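Local structure of mannitol dehydrogenase (Pseudomonas fluorescens, 1LJ8) at residues Phe168-Leu173 with Lys201-Phe206; Glu292-Gly297 with Pro347-Thr352; Gly314-His319 with Asn420-Thr425. The protein binds NAD and probably catalyses the reversible, NAD-dependent oxidation of mannitol at C2, as a long-chain dehydrogenase of the mannitol dehydrogenase family. One frame throughout, in Å; residues are numbered along the deposited sequence.

Contact 1 (Phe168-Leu173 with Lys201-Phe206); sequences FICAAL and KALLAF
C170 and I169 of one helix meet L203 and F206 of another in a buried helix-helix contact within the Rossmann domain, joining helix 165-178 to helix 195-210. The axes of the two short segments approach to 10.9 Å at a crossing angle of -68°, and four buried side chains make the contact. C170 and L203 have the nearest alpha carbons. The side chain of I169 lies about 9 Å from the bound NAD, so the contact is near the cofactor without touching it.

The aliphatic part is carried by the forked end of L203. Its CD2 lies 3.7 Å from I169 CG2, while its other methyl, CD1, touches both I169 CG2 and the sulfur of C170, so L203 bridges two successive residues of the facing helix. I169 presents its CG2 branch because that methyl is anti to the backbone N.

The second kind of interaction is sulfur-aromatic. C170 SG sits 4.9 Å from the centroid of the F206 ring and 82° off its normal, which places it at the ring edge. A chi1 of -178° swings the F206 ring out from its helix toward the sulfur. Around these four side chains, L214 of helix 212-221 also touches C170, and I152 and L156 of helix 150-157 pack on F206. The edge contact is made by two adjacent ring atoms: F206 CD2 approaches C170 SG to 3.7 Å, and CE2 follows at 3.9 Å.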
loop_
_atom_site.group_PDB
_atom_site.type_symbol
_atom_site.label_atom_id
_atom_site.label_comp_id
_atom_site.label_asym_id
_atom_site.label_seq_id
_atom_site.Cartn_x
_atom_site.Cartn_y
_atom_site.Cartn_z
ATOM N N PHE A 168 -17.377 -10.443 -2.085
ATOM C CA PHE A 168 -17.563 -10.741 -0.667
ATOM C C PHE A 168 -18.292 -9.643 0.068
ATOM O O PHE A 168 -19.181 -9.913 0.895
ATOM C CB PHE A 168 -16.217 -11.049 0.023
ATOM C CG PHE A 168 -15.826 -12.483 -0.105
ATOM C CD1 PHE A 168 -14.811 -12.874 -0.981
ATOM C CD2 PHE A 168 -16.549 -13.472 0.601
ATOM C CE1 PHE A 168 -14.507 -14.235 -1.165
ATOM C CE2 PHE A 168 -16.236 -14.844 0.406
ATOM C CZ PHE A 168 -15.217 -15.193 -0.479
ATOM N N ILE A 169 -17.895 -8.383 -0.166
ATOM C CA ILE A 169 -18.614 -7.313 0.525
ATOM C C ILE A 169 -20.100 -7.276 0.118
ATOM O O ILE A 169 -20.955 -7.115 0.977
ATOM C CB ILE A 169 -17.955 -5.936 0.247
ATOM C CG1 ILE A 169 -16.670 -5.879 1.088
ATOM C CG2 ILE A 169 -18.908 -4.772 0.600
ATOM C CD1 ILE A 169 -15.743 -4.710 0.701
ATOM N N CYS A 170 -20.404 -7.426 -1.161
ATOM C CA CYS A 170 -21.828 -7.390 -1.563
ATOM C C CYS A 170 -22.592 -8.534 -0.980
ATOM O O CYS A 170 -23.722 -8.357 -0.533
ATOM C CB CYS A 170 -21.980 -7.422 -3.083
ATOM S SG CYS A 170 -21.628 -5.811 -3.824
ATOM N N ALA A 171 -21.999 -9.733 -0.985
ATOM C CA ALA A 171 -22.750 -10.853 -0.419
ATOM C C ALA A 171 -22.977 -10.646 1.084
ATOM O O ALA A 171 -24.034 -11.015 1.625
ATOM C CB ALA A 171 -22.015 -12.208 -0.685
ATOM N N ALA A 172 -21.998 -10.077 1.798
ATOM C CA ALA A 172 -22.163 -9.855 3.220
ATOM C C ALA A 172 -23.238 -8.799 3.488
ATOM O O ALA A 172 -24.028 -8.954 4.425
ATOM C CB ALA A 172 -20.832 -9.382 3.883
ATOM N N LEU A 173 -23.241 -7.732 2.689
ATOM C CA LEU A 173 -24.222 -6.667 2.932
ATOM C C LEU A 173 -25.628 -7.181 2.662
ATOM O O LEU A 173 -26.545 -6.853 3.395
ATOM C CB LEU A 173 -23.906 -5.443 2.078
ATOM C CG LEU A 173 -22.624 -4.694 2.569
ATOM C CD1 LEU A 173 -22.228 -3.642 1.537
ATOM C CD2 LEU A 173 -22.876 -3.995 3.913
ATOM N N LYS A 201 -16.603 4.369 -5.337
ATOM C CA LYS A 201 -16.906 4.298 -6.764
ATOM C C LYS A 201 -16.896 2.875 -7.299
ATOM O O LYS A 201 -17.786 2.470 -8.079
ATOM C CB LYS A 201 -15.908 5.133 -7.572
ATOM C CG LYS A 201 -16.307 5.288 -9.029
ATOM C CD LYS A 201 -15.183 6.051 -9.738
ATOM C CE LYS A 201 -15.629 6.595 -11.090
ATOM N NZ LYS A 201 -14.432 7.117 -11.802
ATOM N N ALA A 202 -15.893 2.113 -6.868
ATOM C CA ALA A 202 -15.765 0.746 -7.299
ATOM C C ALA A 202 -16.892 -0.139 -6.776
ATOM O O ALA A 202 -17.497 -0.897 -7.568
ATOM C CB ALA A 202 -14.406 0.201 -6.848
ATOM N N LEU A 203 -17.157 -0.080 -5.459
ATOM C CA LEU A 203 -18.214 -0.926 -4.894
ATOM C C LEU A 203 -19.565 -0.587 -5.496
ATOM O O LEU A 203 -20.330 -1.498 -5.848
ATOM C CB LEU A 203 -18.257 -0.829 -3.378
ATOM C CG LEU A 203 -19.251 -1.798 -2.719
ATOM C CD1 LEU A 203 -18.960 -3.279 -3.043
ATOM C CD2 LEU A 203 -19.196 -1.531 -1.223
ATOM N N LEU A 204 -19.849 0.706 -5.673
ATOM C CA LEU A 204 -21.132 1.092 -6.266
ATOM C C LEU A 204 -21.238 0.643 -7.703
ATOM O O LEU A 204 -22.310 0.160 -8.122
ATOM C CB LEU A 204 -21.349 2.618 -6.187
ATOM C CG LEU A 204 -21.581 3.161 -4.770
ATOM C CD1 LEU A 204 -21.828 4.698 -4.885
ATOM C CD2 LEU A 204 -22.790 2.484 -4.094
ATOM N N ALA A 205 -20.162 0.777 -8.474
ATOM C CA ALA A 205 -20.191 0.357 -9.883
ATOM C C ALA A 205 -20.446 -1.149 -9.964
ATOM O O ALA A 205 -21.238 -1.647 -10.795
ATOM C CB ALA A 205 -18.901 0.677 -10.554
ATOM N N PHE A 206 -19.798 -1.882 -9.070
ATOM C CA PHE A 206 -19.982 -3.325 -9.044
ATOM C C PHE A 206 -21.423 -3.670 -8.644
ATOM O O PHE A 206 -22.052 -4.508 -9.269
ATOM C CB PHE A 206 -18.998 -3.958 -8.043
ATOM C CG PHE A 206 -19.093 -5.454 -7.987
ATOM C CD1 PHE A 206 -18.367 -6.248 -8.875
ATOM C CD2 PHE A 206 -19.893 -6.054 -7.040
ATOM C CE1 PHE A 206 -18.449 -7.642 -8.808
ATOM C CE2 PHE A 206 -19.979 -7.453 -6.958
ATOM C CZ PHE A 206 -19.264 -8.232 -7.835
#

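Contact 2 (Glu292-Gly297 with Pro347-Thr352); sequences EEMKIG and PGIDLT
The selenium-bearing side chain of M294, a selenomethionine here, packs against I349 and L351 where helix 289-313 of the C-terminal domain meets the N-terminal end of helix 351-362 and the loop leading into it. The first shell is wholly apolar and buries 110 Å² between the two segments. The SE atom of M294 stands 3.8 Å from L351 CD2 and 3.9 Å from I349 CG2, so a single atom touches one residue of the loop and the first residue of the helix. The same L351 methyl also rests on M294 CG, at 3.9 Å.

The two partners are met differently. M294 and L351 pass one another in opposite directions, which lets CD2 of the leucine touch two atoms of the selenomethionine chain, CG and SE, whereas I349 is crossed at a slant and offers its CG2 branch alone. M294 leaves its helix with CG anti to the backbone N (chi1 175°) and stays extended through chi2; the chain then bends at chi3 (76°), turning the terminal methyl off the line of the chain.

Further out, Y354 of helix 351-362 touches both M294 and I349, and M228 of strand 227-230 also packs on M294. V346 adds a contact to L351. The cofactor site is close by: K295, next to M294, is hydrogen-bonded through NZ to OD1 of N191, a residue that binds NAD, although the M294 side chain itself is about 13 Å from the cofactor. The carbonyl of P347 is hydrogen-bonded to the hydroxyl of Y291, just before segment 292-297, while G348 takes a positive phi (84°) as the loop turns. D350 then occupies the N-cap position before L351. Its capping atom is OD1, hydrogen-bonded to the backbone N of D353 in the first turn of the helix.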
loop_
_atom_site.group_PDB
_atom_site.type_symbol
_atom_site.label_atom_id
_atom_site.label_comp_id
_atom_site.label_asym_id
_atom_site.label_seq_id
_atom_site.Cartn_x
_atom_site.Cartn_y
_atom_site.Cartn_z
ATOM N N GLU A 292 -3.526 13.277 1.821
ATOM C CA GLU A 292 -3.225 12.006 1.132
ATOM C C GLU A 292 -2.630 12.324 -0.252
ATOM O O GLU A 292 -1.719 11.634 -0.715
ATOM C CB GLU A 292 -4.489 11.130 1.001
ATOM C CG GLU A 292 -4.221 9.724 0.349
ATOM C CD GLU A 292 -3.194 8.816 1.097
ATOM O OE1 GLU A 292 -3.035 7.627 0.688
ATOM O OE2 GLU A 292 -2.547 9.242 2.084
ATOM N N GLU A 293 -3.125 13.366 -0.927
ATOM C CA GLU A 293 -2.557 13.727 -2.249
ATOM C C GLU A 293 -1.078 14.068 -2.086
ATOM O O GLU A 293 -0.230 13.679 -2.917
ATOM C CB GLU A 293 -3.295 14.948 -2.854
ATOM C CG GLU A 293 -4.658 14.586 -3.411
ATOM C CD GLU A 293 -5.565 15.796 -3.640
ATOM O OE1 GLU A 293 -5.062 16.943 -3.554
ATOM O OE2 GLU A 293 -6.781 15.575 -3.899
HETATM N N MSE A 294 -0.792 14.825 -1.033
HETATM C CA MSE A 294 0.566 15.234 -0.691
HETATM C C MSE A 294 1.509 14.054 -0.432
HETATM O O MSE A 294 2.643 13.979 -0.953
HETATM C CB MSE A 294 0.555 16.091 0.583
HETATM C CG MSE A 294 1.936 16.444 1.070
HETATM SE SE MSE A 294 1.863 17.089 2.965
HETATM C CE MSE A 294 1.634 15.390 3.875
ATOM N N LYS A 295 1.054 13.126 0.394
ATOM C CA LYS A 295 1.906 11.985 0.711
ATOM C C LYS A 295 2.115 11.093 -0.501
ATOM O O LYS A 295 3.231 10.618 -0.770
ATOM C CB LYS A 295 1.259 11.188 1.840
ATOM C CG LYS A 295 2.104 9.961 2.199
ATOM C CD LYS A 295 1.330 8.726 2.047
ATOM C CE LYS A 295 2.153 7.504 2.494
ATOM N NZ LYS A 295 1.858 6.353 1.562
ATOM N N ILE A 296 1.043 10.835 -1.240
ATOM C CA ILE A 296 1.168 9.980 -2.426
ATOM C C ILE A 296 2.102 10.650 -3.467
ATOM O O ILE A 296 2.989 10.004 -4.055
ATOM C CB ILE A 296 -0.208 9.729 -3.089
ATOM C CG1 ILE A 296 -1.121 8.888 -2.151
ATOM C CG2 ILE A 296 0.002 9.007 -4.436
ATOM C CD1 ILE A 296 -0.638 7.467 -1.977
ATOM N N GLY A 297 1.921 11.951 -3.689
ATOM C CA GLY A 297 2.736 12.634 -4.698
ATOM C C GLY A 297 4.212 12.732 -4.375
ATOM O O GLY A 297 5.093 12.537 -5.230
ATOM N N PRO A 347 -3.318 22.616 5.240
ATOM C CA PRO A 347 -3.286 23.332 6.536
ATOM C C PRO A 347 -2.492 22.627 7.641
ATOM O O PRO A 347 -2.662 21.429 7.871
ATOM C CB PRO A 347 -4.773 23.466 6.890
ATOM C CG PRO A 347 -5.424 23.639 5.530
ATOM C CD PRO A 347 -4.694 22.567 4.693
ATOM N N GLY A 348 -1.611 23.377 8.312
ATOM C CA GLY A 348 -0.827 22.820 9.406
ATOM C C GLY A 348 0.442 22.088 9.005
ATOM O O GLY A 348 1.136 21.486 9.833
ATOM N N ILE A 349 0.746 22.100 7.718
ATOM C CA ILE A 349 1.934 21.421 7.274
ATOM C C ILE A 349 2.803 22.381 6.513
ATOM O O ILE A 349 2.327 23.124 5.651
ATOM C CB ILE A 349 1.616 20.257 6.282
ATOM C CG1 ILE A 349 0.836 19.177 6.987
ATOM C CG2 ILE A 349 2.935 19.701 5.693
ATOM C CD1 ILE A 349 1.643 18.446 8.040
ATOM N N ASP A 350 4.084 22.375 6.831
ATOM C CA ASP A 350 5.012 23.195 6.075
ATOM C C ASP A 350 5.608 22.207 5.048
ATOM O O ASP A 350 6.300 21.273 5.433
ATOM C CB ASP A 350 6.145 23.746 6.956
ATOM C CG ASP A 350 7.126 24.553 6.134
ATOM O OD1 ASP A 350 8.200 24.035 5.735
ATOM O OD2 ASP A 350 6.773 25.708 5.818
ATOM N N LEU A 351 5.353 22.405 3.757
ATOM C CA LEU A 351 5.888 21.441 2.762
ATOM C C LEU A 351 7.407 21.278 2.712
ATOM O O LEU A 351 7.931 20.183 2.491
ATOM C CB LEU A 351 5.377 21.784 1.373
ATOM C CG LEU A 351 3.879 21.506 1.154
ATOM C CD1 LEU A 351 3.460 22.069 -0.207
ATOM C CD2 LEU A 351 3.609 19.961 1.229
ATOM N N THR A 352 8.142 22.377 2.881
ATOM C CA THR A 352 9.580 22.270 2.862
ATOM C C THR A 352 10.061 21.350 3.961
ATOM O O THR A 352 10.894 20.479 3.715
ATOM C CB THR A 352 10.251 23.655 3.002
ATOM O OG1 THR A 352 9.940 24.424 1.839
ATOM C CG2 THR A 352 11.764 23.514 3.140
#

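Contact 3 (Gly314-His319 with Asn420-Thr425); sequences GYRFVH and NGVSYT
This is a surface contact of the C-terminal domain, away from the annotated NAD-binding residues, in which R316 and G314, following helix 289-313, meet N420, V422 and Y424 in the loop between helices 401-413 and 431-437. G314 (phi 108°) is the C-prime residue of a Schellman motif ending that helix, and its CA lies 4.0 Å from N420 ND2. The exit of the helix thus runs against the beginning of segment 420-425.

R316 supplies the largest share of any residue. Its chain bends at chi2 (-60°) and carries NH2 to V422 CG1 at 3.7 Å, the two side chains approaching from opposite directions. Y424 adds a looser touch, CD2 to NH2 at 4.1 Å, and meets the guanidinium obliquely. The other terminal nitrogen turns back: NH1 donates to Y315 O at 3.0 Å, with the carbonyl oxygen in the guanidinium plane but the donor 46° above the carbonyl plane.

Outside the two segments, D418 forms a salt bridge with R316 NH2 through OD2 and accepts hydrogen bonds from the backbone N of N420 and of V422 at OD1. F311 makes a cation-pi contact with R316 and an edge-to-face one with Y424. The chemistry implies that V422 and Y424 mainly flank a guanidinium whose charge is met by D418 and whose rotation is probably restrained by the bonds of NH1 to the carbonyls of Y315 and F311.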
loop_
_atom_site.group_PDB
_atom_site.type_symbol
_atom_site.label_atom_id
_atom_site.label_comp_id
_atom_site.label_asym_id
_atom_site.label_seq_id
_atom_site.Cartn_x
_atom_site.Cartn_y
_atom_site.Cartn_z
ATOM N N GLY A 314 22.077 -1.369 -9.213
ATOM C CA GLY A 314 22.558 -2.483 -8.402
ATOM C C GLY A 314 22.235 -2.315 -6.918
ATOM O O GLY A 314 22.554 -3.211 -6.107
ATOM N N TYR A 315 21.622 -1.204 -6.524
ATOM C CA TYR A 315 21.274 -1.034 -5.103
ATOM C C TYR A 315 20.119 -1.972 -4.806
ATOM O O TYR A 315 19.385 -2.389 -5.734
ATOM C CB TYR A 315 20.838 0.398 -4.802
ATOM C CG TYR A 315 21.905 1.435 -5.040
ATOM C CD1 TYR A 315 21.599 2.658 -5.631
ATOM C CD2 TYR A 315 23.218 1.215 -4.625
ATOM C CE1 TYR A 315 22.575 3.642 -5.808
ATOM C CE2 TYR A 315 24.210 2.189 -4.797
ATOM C CZ TYR A 315 23.882 3.391 -5.393
ATOM O OH TYR A 315 24.888 4.310 -5.625
ATOM N N ARG A 316 19.960 -2.333 -3.527
ATOM C CA ARG A 316 18.848 -3.228 -3.161
ATOM C C ARG A 316 18.010 -2.702 -1.994
ATOM O O ARG A 316 16.958 -3.270 -1.679
ATOM C CB ARG A 316 19.377 -4.653 -2.867
ATOM C CG ARG A 316 19.764 -5.447 -4.152
ATOM C CD ARG A 316 18.597 -5.650 -5.110
ATOM N NE ARG A 316 18.897 -6.448 -6.325
ATOM C CZ ARG A 316 19.333 -5.956 -7.491
ATOM N NH1 ARG A 316 19.546 -4.653 -7.637
ATOM N NH2 ARG A 316 19.501 -6.772 -8.531
ATOM N N PHE A 317 18.463 -1.636 -1.333
ATOM C CA PHE A 317 17.695 -1.036 -0.224
ATOM C C PHE A 317 17.502 0.435 -0.438
ATOM O O PHE A 317 18.340 1.089 -1.082
ATOM C CB PHE A 317 18.412 -1.226 1.116
ATOM C CG PHE A 317 18.562 -2.654 1.466
ATOM C CD1 PHE A 317 19.700 -3.368 1.059
ATOM C CD2 PHE A 317 17.537 -3.320 2.131
ATOM C CE1 PHE A 317 19.817 -4.728 1.316
ATOM C CE2 PHE A 317 17.639 -4.680 2.392
ATOM C CZ PHE A 317 18.780 -5.390 1.986
ATOM N N VAL A 318 16.414 0.960 0.108
ATOM C CA VAL A 318 16.122 2.378 -0.029
ATOM C C VAL A 318 17.233 3.256 0.569
ATOM O O VAL A 318 17.614 4.260 -0.044
ATOM C CB VAL A 318 14.760 2.730 0.647
ATOM C CG1 VAL A 318 14.505 4.230 0.590
ATOM C CG2 VAL A 318 13.631 1.971 -0.110
ATOM N N HIS A 319 17.782 2.877 1.721
ATOM C CA HIS A 319 18.823 3.724 2.313
ATOM C C HIS A 319 20.076 3.806 1.468
ATOM O O HIS A 319 20.806 4.794 1.570
ATOM C CB HIS A 319 19.201 3.281 3.740
ATOM C CG HIS A 319 19.827 1.921 3.822
ATOM N ND1 HIS A 319 19.088 0.758 3.925
ATOM C CD2 HIS A 319 21.128 1.547 3.896
ATOM C CE1 HIS A 319 19.905 -0.273 4.063
ATOM N NE2 HIS A 319 21.149 0.180 4.053
ATOM N N ASN A 420 25.130 -4.576 -12.803
ATOM C CA ASN A 420 26.198 -5.476 -12.315
ATOM C C ASN A 420 26.043 -6.892 -12.904
ATOM O O ASN A 420 26.812 -7.807 -12.544
ATOM C CB ASN A 420 26.157 -5.586 -10.783
ATOM C CG ASN A 420 26.635 -4.330 -10.111
ATOM O OD1 ASN A 420 27.407 -3.587 -10.689
ATOM N ND2 ASN A 420 26.212 -4.102 -8.860
ATOM N N GLY A 421 25.053 -7.089 -13.773
ATOM C CA GLY A 421 24.841 -8.419 -14.341
ATOM C C GLY A 421 23.959 -9.320 -13.490
ATOM O O GLY A 421 23.812 -10.522 -13.770
ATOM N N VAL A 422 23.309 -8.768 -12.479
ATOM C CA VAL A 422 22.475 -9.591 -11.603
ATOM C C VAL A 422 21.091 -9.636 -12.212
ATOM O O VAL A 422 20.494 -8.574 -12.505
ATOM C CB VAL A 422 22.412 -8.987 -10.200
ATOM C CG1 VAL A 422 21.502 -9.849 -9.260
ATOM C CG2 VAL A 422 23.845 -8.852 -9.652
ATOM N N SER A 423 20.609 -10.857 -12.432
ATOM C CA SER A 423 19.298 -11.106 -13.028
ATOM C C SER A 423 18.218 -11.235 -11.977
ATOM O O SER A 423 18.439 -11.814 -10.920
ATOM C CB SER A 423 19.322 -12.404 -13.794
ATOM O OG SER A 423 20.359 -12.363 -14.749
ATOM N N TYR A 424 17.035 -10.730 -12.290
ATOM C CA TYR A 424 15.918 -10.822 -11.367
ATOM C C TYR A 424 14.608 -11.071 -12.075
ATOM O O TYR A 424 14.453 -10.829 -13.297
ATOM C CB TYR A 424 15.843 -9.542 -10.538
ATOM C CG TYR A 424 15.900 -8.299 -11.394
ATOM C CD1 TYR A 424 14.732 -7.750 -11.924
ATOM C CD2 TYR A 424 17.119 -7.697 -11.698
ATOM C CE1 TYR A 424 14.780 -6.621 -12.744
ATOM C CE2 TYR A 424 17.186 -6.566 -12.530
ATOM C CZ TYR A 424 15.995 -6.040 -13.045
ATOM O OH TYR A 424 16.051 -4.920 -13.873
ATOM N N THR A 425 13.666 -11.590 -11.295
ATOM C CA THR A 425 12.338 -11.843 -11.769
ATOM C C THR A 425 11.640 -10.496 -11.478
ATOM O O THR A 425 12.138 -9.715 -10.666
ATOM C CB THR A 425 11.664 -12.939 -10.948
ATOM O OG1 THR A 425 11.753 -12.595 -9.561
ATOM C CG2 THR A 425 12.388 -14.292 -11.169
#

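Overall arrangement
From the N terminus, contact 1 comes first and closes the shortest loop: 27 residues, including strand 185-188 at one edge of the large sheet, separate its two helical segments in the Rossmann domain. It is complete before contacts 2 and 3 begin. Those two cross along the chain, in the order 292-297, 314-319, 347-352, 420-425, and close loops of 49 and 100 residues that contain helix but no strand. Helix 289-313 links them, carrying a segment of contact 2 near its start and leading into 314-319 at its end. Contacts 1 and 3 lie on opposite sides of the chain's centre, with centres 40 Å apart; contacts 2 and 3 both tie together parts of the C-terminal domain.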